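Gene product PA4716 (Pseudomonas aeruginosa, PDB 1U0K) is of unknown function but belongs to the PhzF family and probably acts as an isomerase, perhaps an epimerase. Local coordinates at residues 36-39 with 40-43; 99-103 with 104-108. All blocks are in the same frame, centred on the assembly; numbering follows the deposited sequence.

Both contacts are local. Contact 1 lies along successive turns of helix 34-44. Contact 2 is the tip of the hairpin of strands 96-101 and 106-114. Their centres are about 22 Å apart and their nearest atoms about 10 Å, so they do not touch. Strand 60-67 links them: the helix packs on Arg64 and Phe66, while the hairpin pairs with Phe61 and Ala63. Contact 1 has buried and partly exposed residues, adds side-chain grips to its helical bonds and reaches the second subunit through Glu43. Contact 2 relies on backbone bonds. It is exposed at Ala103, Ser104 and Ser106, buried at Leu100, Leu102 and Val107, and meets no other chain.

Contact 1 (36-39 with 40-43); sequences AMQA and WTRE
Trp40 donates its backbone N to Ala36 O at 2.8 Å. Its indole meets the same oxygen at the ring edge, with CD1 3.3 Å from Ala36 O. The ring also meets Phe26 edge-to-face. Thr41 hydrogen-bonds twice to O of Met37, a selenomethionine: Thr41 N at 3.0 Å and Thr41 OG1 at 2.9 Å from Met37 O. The two donors arrive from opposite faces of the carbonyl plane. A chi1 of -62° sets OG1 beside its own backbone N, within reach of that oxygen. The Thr41 side chain packs on Phe51 and Phe66, about 6 Å from the side chain of Glu48, the predicted active-site residue. Arg42 N hydrogen-bonds to Gln38 O at 3.1 Å. Its guanidinium stacks on the Gln38 amide, the planes 16° apart, and Gln38 CG sits 3.6 Å from Arg42 CZ, over the centre of the group. Glu43 N closes on Ala39 O at 2.9 Å. Helix 34-44 connects parallel strands 21-26 and 48-54. The OG1 bond should hold the Thr41 side chain's rotation. The stack and a hydrogen bond from NE to Leu68 O steady Arg42, and Glu43 salt-bridges Arg254 of the second subunit, carrying the helix into the interface.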
# COMPACT_ATOMS: atom_id res chain seq x y z
N ALA A 36 14.40 -4.12 9.98
CA ALA A 36 13.12 -4.71 10.37
C ALA A 36 12.00 -3.68 10.38
O ALA A 36 10.87 -3.98 10.00
CB ALA A 36 13.24 -5.40 11.72
N MSE A 37 12.29 -2.45 10.80
CA MSE A 37 11.30 -1.39 10.80
C MSE A 37 10.88 -1.08 9.35
O MSE A 37 9.69 -0.99 9.06
CB MSE A 37 11.85 -0.14 11.47
CG MSE A 37 12.00 -0.31 12.96
SE MSE A 37 12.76 1.30 13.75
CE MSE A 37 13.32 0.63 15.47
N GLN A 38 11.84 -0.97 8.44
CA GLN A 38 11.50 -0.74 7.04
C GLN A 38 10.71 -1.90 6.46
O GLN A 38 9.77 -1.68 5.69
CB GLN A 38 12.75 -0.46 6.20
CG GLN A 38 12.45 -0.14 4.74
CD GLN A 38 11.68 1.14 4.53
OE1 GLN A 38 10.44 1.13 4.46
NE2 GLN A 38 12.39 2.24 4.47
N ALA A 39 11.08 -3.12 6.83
CA ALA A 39 10.41 -4.31 6.31
C ALA A 39 8.97 -4.40 6.83
O ALA A 39 8.08 -4.78 6.08
CB ALA A 39 11.19 -5.56 6.64
N TRP A 40 8.75 -4.07 8.10
CA TRP A 40 7.40 -4.07 8.68
C TRP A 40 6.55 -2.97 8.05
O TRP A 40 5.34 -3.15 7.86
CB TRP A 40 7.44 -3.91 10.21
CG TRP A 40 7.48 -5.19 10.94
CD1 TRP A 40 8.53 -5.72 11.60
CD2 TRP A 40 6.42 -6.13 11.04
NE1 TRP A 40 8.18 -6.94 12.15
CE2 TRP A 40 6.89 -7.21 11.81
CE3 TRP A 40 5.10 -6.16 10.58
CZ2 TRP A 40 6.08 -8.31 12.11
CZ3 TRP A 40 4.31 -7.27 10.88
CH2 TRP A 40 4.80 -8.32 11.63
N THR A 41 7.15 -1.84 7.72
CA THR A 41 6.42 -0.76 7.06
C THR A 41 5.90 -1.27 5.70
O THR A 41 4.75 -1.03 5.34
CB THR A 41 7.34 0.46 6.89
OG1 THR A 41 7.74 0.93 8.19
CG2 THR A 41 6.60 1.63 6.27
N ARG A 42 6.75 -1.98 4.97
CA ARG A 42 6.37 -2.55 3.68
C ARG A 42 5.34 -3.67 3.84
O ARG A 42 4.47 -3.85 2.98
CB ARG A 42 7.60 -3.04 2.93
CG ARG A 42 8.40 -1.89 2.37
CD ARG A 42 9.82 -2.24 1.99
NE ARG A 42 10.48 -1.03 1.51
CZ ARG A 42 11.79 -0.91 1.29
NH1 ARG A 42 12.60 -1.94 1.49
NH2 ARG A 42 12.28 0.24 0.86
N GLU A 43 5.42 -4.39 4.95
CA GLU A 43 4.44 -5.43 5.26
C GLU A 43 3.03 -4.85 5.42
O GLU A 43 2.08 -5.35 4.82
CB GLU A 43 4.82 -6.16 6.55
CG GLU A 43 3.95 -7.35 6.89
CD GLU A 43 4.13 -8.51 5.95
OE1 GLU A 43 3.22 -9.35 5.90
OE2 GLU A 43 5.20 -8.62 5.30

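Contact 2 (99-103 with 104-108)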
# COMPACT_ATOMS: atom_id res chain seq x y z
N THR A 99 5.84 13.91 24.77
CA THR A 99 6.97 14.40 23.99
C THR A 99 7.48 13.27 23.14
O THR A 99 7.83 12.21 23.65
CB THR A 99 8.08 14.91 24.91
OG1 THR A 99 7.56 15.95 25.76
CG2 THR A 99 9.19 15.58 24.09
N LEU A 100 7.53 13.49 21.83
CA LEU A 100 8.09 12.50 20.92
C LEU A 100 9.39 13.02 20.31
O LEU A 100 9.43 14.11 19.77
CB LEU A 100 7.07 12.11 19.84
CG LEU A 100 5.79 11.47 20.38
CD1 LEU A 100 4.82 11.20 19.23
CD2 LEU A 100 6.09 10.19 21.15
N HIS A 101 10.44 12.21 20.40
CA HIS A 101 11.76 12.62 19.94
C HIS A 101 12.07 11.97 18.60
O HIS A 101 12.15 10.76 18.50
CB HIS A 101 12.82 12.22 20.98
CG HIS A 101 12.71 13.00 22.25
ND1 HIS A 101 13.14 14.31 22.36
CD2 HIS A 101 12.20 12.66 23.45
CE1 HIS A 101 12.90 14.74 23.58
NE2 HIS A 101 12.33 13.76 24.27
N LEU A 102 12.21 12.81 17.58
CA LEU A 102 12.76 12.38 16.30
C LEU A 102 14.24 12.77 16.32
O LEU A 102 14.65 13.56 17.16
CB LEU A 102 12.01 13.05 15.15
CG LEU A 102 10.54 12.63 15.01
CD1 LEU A 102 9.75 13.65 14.20
CD2 LEU A 102 10.42 11.24 14.39
N ALA A 103 15.04 12.18 15.44
CA ALA A 103 16.48 12.47 15.41
C ALA A 103 16.75 13.97 15.41
O ALA A 103 17.56 14.47 16.21
CB ALA A 103 17.12 11.83 14.20
N SER A 104 16.03 14.68 14.54
CA SER A 104 16.24 16.11 14.27
C SER A 104 15.68 17.04 15.34
O SER A 104 16.26 18.11 15.59
CB SER A 104 15.60 16.49 12.93
OG SER A 104 14.29 15.93 12.80
N LYS A 105 14.55 16.67 15.93
CA LYS A 105 13.92 17.50 16.96
C LYS A 105 12.95 16.77 17.89
O LYS A 105 12.57 15.62 17.66
CB LYS A 105 13.22 18.70 16.32
CG LYS A 105 12.07 18.35 15.39
CD LYS A 105 11.50 19.61 14.74
CE LYS A 105 9.99 19.61 14.71
NZ LYS A 105 9.44 20.87 14.13
N SER A 106 12.56 17.49 18.93
CA SER A 106 11.56 17.07 19.91
C SER A 106 10.21 17.71 19.55
O SER A 106 10.17 18.86 19.12
CB SER A 106 12.03 17.52 21.30
OG SER A 106 11.05 17.29 22.29
N VAL A 107 9.11 16.98 19.72
CA VAL A 107 7.78 17.50 19.42
C VAL A 107 6.85 17.31 20.62
O VAL A 107 6.70 16.21 21.12
CB VAL A 107 7.14 16.80 18.20
CG1 VAL A 107 5.79 17.39 17.88
CG2 VAL A 107 8.07 16.88 17.00
N ALA A 108 6.25 18.40 21.07
CA ALA A 108 5.27 18.37 22.14
C ALA A 108 3.87 18.11 21.57
O ALA A 108 3.46 18.72 20.58
CB ALA A 108 5.30 19.70 22.90
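Leu100 and Val107 form the hydrogen-bonded pair of this antiparallel hairpin. Leu100 N is 2.9 Å from Val107 O, a nearly straight bond (166°) in the carbonyl plane. Val107 N returns a bond of the same length to Leu100 O. A third backbone bond lies nearer the turn, where Leu102 N meets Lys105 O at 2.8 Å. Thr99 with Ala108 and His101 with Ser106 are the non-hydrogen-bonded pairs. Near the Thr99-Ala108 pair, Thr99 CA makes a CA-H...O contact with Val107 O at 3.4 Å.

The turn itself runs through Ala103 and Ser104. Both have helical backbone angles, so the turn is close to type III. Ser104 OG is hydrogen-bonded to Pro73 O, outside the hairpin.

Side-chain packing gathers round Ser106. Its chi1 of 174° raises OG off the sheet face, leaning to the Thr99 side. Thr99 reaches it on the diagonal: its CG2 comes within 3.1 Å of Ser106 OG, a tight contact. From the direct pair partner, His101, CE1 is 3.4 Å from Ser106 OG, with the hydroxyl oblique to the ring. His101 ND1 also lies 3.6 Å from Ser106 CB. Thr99, His101 and Ser106 thus share one face of the strands, while Leu100 and Val107 lie on the other.

That second face is buried against helix 78-90, where Leu100 and Val107 both touch Leu79. Strand 60-67 borders strand 96-101, and the Leu102 side chain packs on its Ala63 and Ile65. Across the hairpin, Ala108 pairs with Asp123 of strand 117-129, and Lys105 NZ is hydrogen-bonded to Gln124 O.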